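Local coordinates for protein T cell receptor mu chain (Monodelphis domestica, PDB 7L15) that pairs with a gamma chain to form the marsupial gamma mu T cell receptor, which probably recognises antigen through immunoglobulin variable domains, at residues A[48-53]-A[88-93]; A[61-66]-A[75-80]. All coordinates share one frame; numbering follows the deposited sequence.

Interaction 1 of 2, residues A[48-53]-A[88-93]; sequences LDWYLW and IFLQIE
The indole nitrogen of W50 is hemmed in by strand 88-92: NE1 lies 3.3 Å from the backbone carbonyl F89 O, and 3.2 Å from the methyl CD1 of I88. Both neighbours approach the ring obliquely. L90, by contrast, lies over a face. Its CB stands 3.5 Å from the centroid of the five-membered ring, 13° off the normal, a CH-pi contact. Because CG of L90 is anti to the backbone N (chi1 169°), the isobutyl group runs on across the same ring system, with CD1 near CG and CD2 near CD2 of W50.

This is a worked example of the core of an immunoglobulin V domain, in which the tryptophan of strand C crosses the space between two sheets. Here W50 also touches C36, one half of the C36-C105 disulfide, and L34, two residues earlier on the same strand. The two strands run 8.4 Å apart at closest approach, with 41° between their N-to-C directions, and their side chains meet in between. Toward one end of the contact L48 meets I88, CD1 to CG2 at 3.4 Å, tighter than usual for two methyls.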
ATOM      1  N   LEU A  48      21.724  14.138   1.200  1.00 54.25           N
ATOM      2  CA  LEU A  48      20.907  13.255   2.020  1.00 50.83           C
ATOM      3  C   LEU A  48      19.433  13.613   1.858  1.00 44.65           C
ATOM      4  O   LEU A  48      19.085  14.793   1.801  1.00 49.86           O
ATOM      5  CB  LEU A  48      21.321  13.378   3.509  1.00 53.25           C
ATOM      6  CG  LEU A  48      22.778  13.001   3.788  1.00 51.74           C
ATOM      7  CD1 LEU A  48      23.143  13.059   5.252  1.00 51.66           C
ATOM      8  CD2 LEU A  48      22.967  11.612   3.289  1.00 48.60           C
ATOM      9  N   ASP A  49      18.562  12.596   1.843  1.00 45.25           N
ATOM     10  CA  ASP A  49      17.128  12.772   1.605  1.00 42.91           C
ATOM     11  C   ASP A  49      16.323  11.854   2.522  1.00 48.86           C
ATOM     12  O   ASP A  49      16.839  10.896   3.105  1.00 50.36           O
ATOM     13  CB  ASP A  49      16.728  12.449   0.155  1.00 42.04           C
ATOM     14  CG  ASP A  49      17.499  13.249  -0.878  1.00 61.52           C
ATOM     15  OD1 ASP A  49      17.865  14.398  -0.589  1.00 70.56           O
ATOM     16  OD2 ASP A  49      17.729  12.722  -1.993  1.00 68.51           O
ATOM     17  N   TRP A  50      15.026  12.125   2.600  1.00 47.29           N
ATOM     18  CA  TRP A  50      14.071  11.256   3.280  1.00 44.19           C
ATOM     19  C   TRP A  50      13.046  10.768   2.270  1.00 44.50           C
ATOM     20  O   TRP A  50      12.485  11.575   1.518  1.00 45.38           O
ATOM     21  CB  TRP A  50      13.358  12.000   4.410  1.00 37.73           C
ATOM     22  CG  TRP A  50      14.210  12.275   5.613  1.00 47.17           C
ATOM     23  CD1 TRP A  50      14.896  13.425   5.899  1.00 46.50           C
ATOM     24  CD2 TRP A  50      14.441  11.387   6.715  1.00 43.37           C
ATOM     25  NE1 TRP A  50      15.529  13.306   7.113  1.00 43.40           N
ATOM     26  CE2 TRP A  50      15.270  12.062   7.628  1.00 40.39           C
ATOM     27  CE3 TRP A  50      14.025  10.092   7.016  1.00 45.25           C
ATOM     28  CZ2 TRP A  50      15.681  11.486   8.817  1.00 40.97           C
ATOM     29  CZ3 TRP A  50      14.445   9.513   8.207  1.00 37.91           C
ATOM     30  CH2 TRP A  50      15.263  10.214   9.089  1.00 32.14           C
ATOM     31  N   TYR A  51      12.813   9.453   2.242  1.00 43.75           N
ATOM     32  CA  TYR A  51      11.811   8.829   1.387  1.00 37.39           C
ATOM     33  C   TYR A  51      10.820   8.061   2.246  1.00 43.37           C
ATOM     34  O   TYR A  51      11.212   7.435   3.238  1.00 41.45           O
ATOM     35  CB  TYR A  51      12.447   7.868   0.373  1.00 38.40           C
ATOM     36  CG  TYR A  51      12.995   8.556  -0.838  1.00 44.90           C
ATOM     37  CD1 TYR A  51      14.170   9.274  -0.773  1.00 39.67           C
ATOM     38  CD2 TYR A  51      12.326   8.494  -2.055  1.00 47.80           C
ATOM     39  CE1 TYR A  51      14.666   9.929  -1.889  1.00 45.38           C
ATOM     40  CE2 TYR A  51      12.806   9.136  -3.162  1.00 47.94           C
ATOM     41  CZ  TYR A  51      13.978   9.852  -3.078  1.00 46.11           C
ATOM     42  OH  TYR A  51      14.459  10.492  -4.187  1.00 58.12           O
ATOM     43  N   LEU A  52       9.545   8.095   1.835  1.00 40.54           N
ATOM     44  CA  LEU A  52       8.450   7.370   2.471  1.00 34.58           C
ATOM     45  C   LEU A  52       8.097   6.123   1.660  1.00 42.38           C
ATOM     46  O   LEU A  52       7.640   6.230   0.516  1.00 48.82           O
ATOM     47  CB  LEU A  52       7.214   8.264   2.611  1.00 37.45           C
ATOM     48  CG  LEU A  52       6.008   7.543   3.234  1.00 46.66           C
ATOM     49  CD1 LEU A  52       6.375   6.914   4.600  1.00 33.37           C
ATOM     50  CD2 LEU A  52       4.790   8.465   3.366  1.00 42.08           C
ATOM     51  N   TRP A  53       8.286   4.949   2.254  1.00 35.35           N
ATOM     52  CA  TRP A  53       7.945   3.664   1.642  1.00 36.06           C
ATOM     53  C   TRP A  53       6.702   3.138   2.346  1.00 41.66           C
ATOM     54  O   TRP A  53       6.797   2.496   3.391  1.00 47.47           O
ATOM     55  CB  TRP A  53       9.099   2.649   1.749  1.00 35.63           C
ATOM     56  CG  TRP A  53      10.273   2.982   0.896  1.00 40.95           C
ATOM     57  CD1 TRP A  53      11.065   4.087   0.982  1.00 40.96           C
ATOM     58  CD2 TRP A  53      10.806   2.188  -0.164  1.00 35.47           C
ATOM     59  NE1 TRP A  53      12.062   4.036   0.032  1.00 37.55           N
ATOM     60  CE2 TRP A  53      11.924   2.876  -0.682  1.00 41.30           C
ATOM     61  CE3 TRP A  53      10.449   0.963  -0.723  1.00 38.86           C
ATOM     62  CZ2 TRP A  53      12.670   2.386  -1.730  1.00 35.51           C
ATOM     63  CZ3 TRP A  53      11.188   0.473  -1.756  1.00 44.59           C
ATOM     64  CH2 TRP A  53      12.290   1.185  -2.258  1.00 46.05           C
ATOM     65  N   ILE A  88      21.080  14.007  10.257  1.00 43.91           N
ATOM     66  CA  ILE A  88      20.045  14.839   9.653  1.00 50.57           C
ATOM     67  C   ILE A  88      18.706  14.453  10.258  1.00 52.50           C
ATOM     68  O   ILE A  88      18.509  13.326  10.717  1.00 52.46           O
ATOM     69  CB  ILE A  88      19.951  14.748   8.115  1.00 51.98           C
ATOM     70  CG1 ILE A  88      19.232  13.467   7.675  1.00 52.19           C
ATOM     71  CG2 ILE A  88      21.315  14.865   7.492  1.00 58.69           C
ATOM     72  CD1 ILE A  88      18.614  13.578   6.296  1.00 51.24           C
ATOM     73  N   PHE A  89      17.782  15.409  10.241  1.00 48.83           N
ATOM     74  CA  PHE A  89      16.486  15.267  10.884  1.00 45.31           C
ATOM     75  C   PHE A  89      15.368  15.488   9.883  1.00 50.26           C
ATOM     76  O   PHE A  89      15.553  16.127   8.844  1.00 46.88           O
ATOM     77  CB  PHE A  89      16.341  16.235  12.042  1.00 42.36           C
ATOM     78  CG  PHE A  89      17.469  16.158  13.009  1.00 54.44           C
ATOM     79  CD1 PHE A  89      18.637  16.888  12.791  1.00 57.62           C
ATOM     80  CD2 PHE A  89      17.390  15.328  14.120  1.00 50.41           C
ATOM     81  CE1 PHE A  89      19.697  16.802  13.670  1.00 55.61           C
ATOM     82  CE2 PHE A  89      18.452  15.231  15.009  1.00 54.94           C
ATOM     83  CZ  PHE A  89      19.607  15.974  14.787  1.00 59.36           C
ATOM     84  N   LEU A  90      14.215  14.915  10.202  1.00 43.12           N
ATOM     85  CA  LEU A  90      12.994  15.116   9.445  1.00 46.36           C
ATOM     86  C   LEU A  90      11.939  15.677  10.381  1.00 44.34           C
ATOM     87  O   LEU A  90      11.823  15.249  11.534  1.00 43.40           O
ATOM     88  CB  LEU A  90      12.514  13.808   8.817  1.00 40.65           C
ATOM     89  CG  LEU A  90      11.114  13.788   8.209  1.00 43.04           C
ATOM     90  CD1 LEU A  90      11.103  14.590   6.947  1.00 47.57           C
ATOM     91  CD2 LEU A  90      10.658  12.361   7.904  1.00 43.78           C
ATOM     92  N   GLN A  91      11.175  16.643   9.901  1.00 41.36           N
ATOM     93  CA  GLN A  91      10.044  17.126  10.672  1.00 40.81           C
ATOM     94  C   GLN A  91       8.824  17.213   9.780  1.00 40.70           C
ATOM     95  O   GLN A  91       8.880  17.815   8.708  1.00 43.70           O
ATOM     96  CB  GLN A  91      10.316  18.484  11.304  1.00 43.80           C
ATOM     97  CG  GLN A  91       9.056  19.042  11.922  1.00 51.95           C
ATOM     98  CD  GLN A  91       9.259  20.377  12.606  1.00 64.08           C
ATOM     99  OE1 GLN A  91       9.711  20.432  13.757  1.00 61.12           O
ATOM    100  NE2 GLN A  91       8.912  21.464  11.907  1.00 55.20           N
ATOM    101  N   ILE A  92       7.729  16.592  10.216  1.00 42.05           N
ATOM    102  CA  ILE A  92       6.472  16.642   9.497  1.00 42.03           C
ATOM    103  C   ILE A  92       5.409  17.060  10.492  1.00 46.56           C
ATOM    104  O   ILE A  92       5.067  16.301  11.414  1.00 41.82           O
ATOM    105  CB  ILE A  92       6.107  15.313   8.830  1.00 47.70           C
ATOM    106  CG1 ILE A  92       7.170  14.933   7.807  1.00 45.77           C
ATOM    107  CG2 ILE A  92       4.783  15.447   8.096  1.00 45.31           C
ATOM    108  CD1 ILE A  92       6.801  13.708   6.975  1.00 39.51           C
ATOM    109  N   GLU A  93       4.903  18.268  10.324  1.00 46.50           N
ATOM    110  CA  GLU A  93       3.846  18.764  11.178  1.00 50.31           C
ATOM    111  C   GLU A  93       2.515  18.258  10.677  1.00 49.80           C
ATOM    112  O   GLU A  93       2.367  17.896   9.505  1.00 54.26           O
ATOM    113  CB  GLU A  93       3.841  20.284  11.198  1.00 55.00           C
ATOM    114  CG  GLU A  93       5.172  20.850  11.578  1.00 64.53           C
ATOM    115  CD  GLU A  93       5.047  22.210  12.195  1.00 73.59           C
ATOM    116  OE1 GLU A  93       5.603  23.159  11.615  1.00 73.08           O
ATOM    117  OE2 GLU A  93       4.381  22.331  13.252  1.00 81.38           O
TER

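Interaction 2 of 2, residues A[61-66]-A[75-80]; sequences WLTGLN and GRITSS. With NAG (2-acetamido-2-deoxy-beta-D-glucopyranose), chain D.
Two hydroxyls meet between the sheets: S79 OG donates a hydrogen bond to T63 OG1 over 2.9 Å, an unusual polar link between side chains in a contact otherwise built on packing. T63 OG1 is also hydrogen-bonded to D71 O of strand 70-72; a carbonyl can only accept, so the bonds follow one another from serine to threonine to backbone. The T63 torsion sets both branches. Its hydroxyl is anti to the backbone N (chi1 174°), which leaves CG2 wedged between N and the carbonyl carbon, where it meets CG2 of I77 at 3.7 Å.

Apolar groups flank the bond along both strands. L62 brings CD2 to within 4.3 Å of I77 CD1. Further along, the two methyls of L65 reach different residues: CD1 rests 3.7 Å from S80 C, and CD2 lies 3.8 Å from S79 OG. The strands correspond to C' and D of the V-set fold, one from each sheet, and point roughly the same way, 31° apart.

Either end of the contact carries its own chemistry. R76, just before strand 77-82, forms a salt bridge with D99, the arginine-aspartate pair familiar from V domains. N66, at the other end, bears the glycan, with ND2 bonded covalently to C1 of the sugar; its OD1 is held by the backbone N of S68 and of S69, and S68 OG, from the serine of the glycosylation sequon, bonds to the sugar. For T63, the chemistry implies that a buried hydroxyl has a partner in each role: OG1 accepts from S79 and can give its own proton only to D71 O.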
ATOM      1  N   TRP A  61       9.608  10.562  -2.549  1.00 43.73           N
ATOM      2  CA  TRP A  61      10.511  11.562  -2.009  1.00 45.82           C
ATOM      3  C   TRP A  61       9.738  12.574  -1.162  1.00 51.23           C
ATOM      4  O   TRP A  61       8.670  13.043  -1.553  1.00 50.51           O
ATOM      5  CB  TRP A  61      11.236  12.262  -3.151  1.00 46.52           C
ATOM      6  CG  TRP A  61      12.139  13.363  -2.718  1.00 45.28           C
ATOM      7  CD1 TRP A  61      13.410  13.243  -2.258  1.00 45.89           C
ATOM      8  CD2 TRP A  61      11.838  14.764  -2.721  1.00 47.53           C
ATOM      9  NE1 TRP A  61      13.931  14.488  -1.974  1.00 52.22           N
ATOM     10  CE2 TRP A  61      12.983  15.438  -2.247  1.00 51.45           C
ATOM     11  CE3 TRP A  61      10.711  15.511  -3.075  1.00 47.10           C
ATOM     12  CZ2 TRP A  61      13.036  16.830  -2.117  1.00 52.74           C
ATOM     13  CZ3 TRP A  61      10.761  16.903  -2.944  1.00 53.59           C
ATOM     14  CH2 TRP A  61      11.921  17.544  -2.470  1.00 53.21           C
ATOM     15  N   LEU A  62      10.287  12.912   0.005  1.00 46.69           N
ATOM     16  CA  LEU A  62       9.677  13.879   0.909  1.00 48.00           C
ATOM     17  C   LEU A  62      10.445  15.185   0.997  1.00 45.16           C
ATOM     18  O   LEU A  62       9.834  16.256   0.956  1.00 42.10           O
ATOM     19  CB  LEU A  62       9.558  13.297   2.319  1.00 46.84           C
ATOM     20  CG  LEU A  62       8.736  12.035   2.504  1.00 46.21           C
ATOM     21  CD1 LEU A  62       8.743  11.701   3.966  1.00 49.95           C
ATOM     22  CD2 LEU A  62       7.340  12.247   1.989  1.00 39.54           C
ATOM     23  N   THR A  63      11.766  15.113   1.168  1.00 44.07           N
ATOM     24  CA  THR A  63      12.613  16.275   1.408  1.00 47.91           C
ATOM     25  C   THR A  63      14.064  15.818   1.350  1.00 44.49           C
ATOM     26  O   THR A  63      14.355  14.627   1.460  1.00 47.90           O
ATOM     27  CB  THR A  63      12.307  16.931   2.763  1.00 47.38           C
ATOM     28  OG1 THR A  63      13.248  17.981   3.027  1.00 46.56           O
ATOM     29  CG2 THR A  63      12.371  15.915   3.872  1.00 44.24           C
ATOM     30  N   GLY A  64      14.972  16.777   1.150  1.00 53.10           N
ATOM     31  CA  GLY A  64      16.389  16.455   1.129  1.00 52.45           C
ATOM     32  C   GLY A  64      17.210  17.702   1.337  1.00 57.61           C
ATOM     33  O   GLY A  64      16.682  18.815   1.339  1.00 62.15           O
ATOM     34  N   LEU A  65      18.517  17.512   1.516  1.00 48.57           N
ATOM     35  CA  LEU A  65      19.359  18.671   1.782  1.00 52.18           C
ATOM     36  C   LEU A  65      20.823  18.331   1.569  1.00 48.28           C
ATOM     37  O   LEU A  65      21.231  17.165   1.617  1.00 48.88           O
ATOM     38  CB  LEU A  65      19.156  19.211   3.204  1.00 62.48           C
ATOM     39  CG  LEU A  65      19.767  18.472   4.398  1.00 68.55           C
ATOM     40  CD1 LEU A  65      19.720  19.330   5.655  1.00 64.17           C
ATOM     41  CD2 LEU A  65      19.078  17.150   4.651  1.00 76.53           C
ATOM     42  N   ASN A  66      21.591  19.380   1.292  1.00 57.94           N
ATOM     43  CA  ASN A  66      23.045  19.356   1.378  1.00 54.88           C
ATOM     44  C   ASN A  66      23.449  20.615   2.144  1.00 64.67           C
ATOM     45  O   ASN A  66      22.631  21.271   2.803  1.00 64.26           O
ATOM     46  CB  ASN A  66      23.700  19.241  -0.006  1.00 58.82           C
ATOM     47  CG  ASN A  66      23.296  20.358  -0.958  1.00 68.91           C
ATOM     48  OD1 ASN A  66      23.207  21.527  -0.581  1.00 63.84           O
ATOM     49  ND2 ASN A  66      23.049  19.985  -2.216  1.00 86.04           N
ATOM     50  N   GLY A  75       4.820  22.234   2.480  1.00 46.66           N
ATOM     51  CA  GLY A  75       5.228  23.195   3.498  1.00 46.67           C
ATOM     52  C   GLY A  75       5.407  22.596   4.885  1.00 51.91           C
ATOM     53  O   GLY A  75       6.313  22.985   5.626  1.00 52.48           O
ATOM     54  N   ARG A  76       4.541  21.656   5.265  1.00 56.66           N
ATOM     55  CA  ARG A  76       4.596  21.074   6.604  1.00 50.54           C
ATOM     56  C   ARG A  76       5.792  20.117   6.806  1.00 53.47           C
ATOM     57  O   ARG A  76       6.015  19.673   7.942  1.00 54.69           O
ATOM     58  CB  ARG A  76       3.275  20.362   6.915  1.00 46.24           C
ATOM     59  CG  ARG A  76       2.991  19.141   6.042  1.00 43.09           C
ATOM     60  CD  ARG A  76       1.543  18.610   6.153  1.00 45.30           C
ATOM     61  NE  ARG A  76       1.458  17.395   5.342  1.00 54.11           N
ATOM     62  CZ  ARG A  76       1.486  16.149   5.814  1.00 48.54           C
ATOM     63  NH1 ARG A  76       1.541  15.914   7.122  1.00 36.18           N
ATOM     64  NH2 ARG A  76       1.446  15.132   4.962  1.00 43.74           N
ATOM     65  N   ILE A  77       6.580  19.839   5.764  1.00 47.37           N
ATOM     66  CA  ILE A  77       7.701  18.894   5.795  1.00 41.64           C
ATOM     67  C   ILE A  77       9.017  19.660   5.691  1.00 48.86           C
ATOM     68  O   ILE A  77       9.184  20.490   4.788  1.00 55.34           O
ATOM     69  CB  ILE A  77       7.596  17.890   4.638  1.00 45.35           C
ATOM     70  CG1 ILE A  77       6.282  17.100   4.729  1.00 45.51           C
ATOM     71  CG2 ILE A  77       8.863  16.984   4.565  1.00 47.76           C
ATOM     72  CD1 ILE A  77       6.146  15.995   3.707  1.00 38.10           C
ATOM     73  N   THR A  78       9.960  19.382   6.596  1.00 42.74           N
ATOM     74  CA  THR A  78      11.279  20.014   6.522  1.00 45.80           C
ATOM     75  C   THR A  78      12.346  19.042   7.019  1.00 45.11           C
ATOM     76  O   THR A  78      12.060  18.052   7.693  1.00 46.75           O
ATOM     77  CB  THR A  78      11.367  21.326   7.335  1.00 46.70           C
ATOM     78  OG1 THR A  78      10.972  21.080   8.683  1.00 50.52           O
ATOM     79  CG2 THR A  78      10.468  22.438   6.758  1.00 42.92           C
ATOM     80  N   SER A  79      13.593  19.343   6.679  1.00 44.95           N
ATOM     81  CA  SER A  79      14.720  18.572   7.168  1.00 54.43           C
ATOM     82  C   SER A  79      15.828  19.531   7.588  1.00 46.89           C
ATOM     83  O   SER A  79      15.832  20.701   7.216  1.00 48.97           O
ATOM     84  CB  SER A  79      15.215  17.581   6.113  1.00 52.49           C
ATOM     85  OG  SER A  79      15.467  18.256   4.900  1.00 51.09           O
ATOM     86  N   SER A  80      16.762  19.033   8.387  1.00 52.70           N
ATOM     87  CA  SER A  80      17.837  19.880   8.882  1.00 55.14           C
ATOM     88  C   SER A  80      19.006  18.989   9.273  1.00 56.18           C
ATOM     89  O   SER A  80      18.886  17.759   9.319  1.00 51.57           O
ATOM     90  CB  SER A  80      17.372  20.732  10.066  1.00 52.09           C
ATOM     91  OG  SER A  80      16.883  19.904  11.106  1.00 61.70           O
TER
HETATM   92  C1  NAG D 401      22.675  20.896  -3.274  1.00 64.72           C
HETATM   93  C2  NAG D 401      23.866  21.064  -4.248  1.00 80.73           C
HETATM   94  C3  NAG D 401      23.481  21.959  -5.427  1.00 83.85           C
HETATM   95  C4  NAG D 401      22.210  21.441  -6.084  1.00 86.49           C
HETATM   96  C5  NAG D 401      21.111  21.386  -5.030  1.00 82.09           C
HETATM   97  C6  NAG D 401      19.769  20.937  -5.562  1.00 82.41           C
HETATM   98  C7  NAG D 401      26.078  20.857  -3.197  1.00 89.55           C
HETATM   99  C8  NAG D 401      27.167  21.568  -2.453  1.00 87.39           C
HETATM  100  N2  NAG D 401      25.023  21.602  -3.548  1.00 89.94           N
HETATM  101  O3  NAG D 401      24.534  21.997  -6.383  1.00 88.70           O
HETATM  102  O4  NAG D 401      21.830  22.271  -7.176  1.00 93.94           O
HETATM  103  O5  NAG D 401      21.501  20.462  -4.004  1.00 71.91           O
HETATM  104  O6  NAG D 401      19.814  19.618  -6.083  1.00 83.99           O
HETATM  105  O7  NAG D 401      26.150  19.663  -3.473  1.00 90.92           O

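In the fold
After strands 17-27 and 32-39, the chain lays down strand 48-53, then turns back into its antiparallel neighbour 60-65, where interaction 2 begins. Through the short strand 70-72 it crosses to the facing sheet, and strand 77-82 closes interaction 2 around a loop of eight residues. A further turn leads to strand 87-92, which closes interaction 1 around 34 residues, so interaction 2 is nested inside it. Their centres are about 6 Å apart. Strands 77-82 and 87-92 pair directly, with F89 N and Q91 N probably bonded to S80 O and T78 O. Together the two contacts join one adjacent pair of strands to another across the V-domain sandwich.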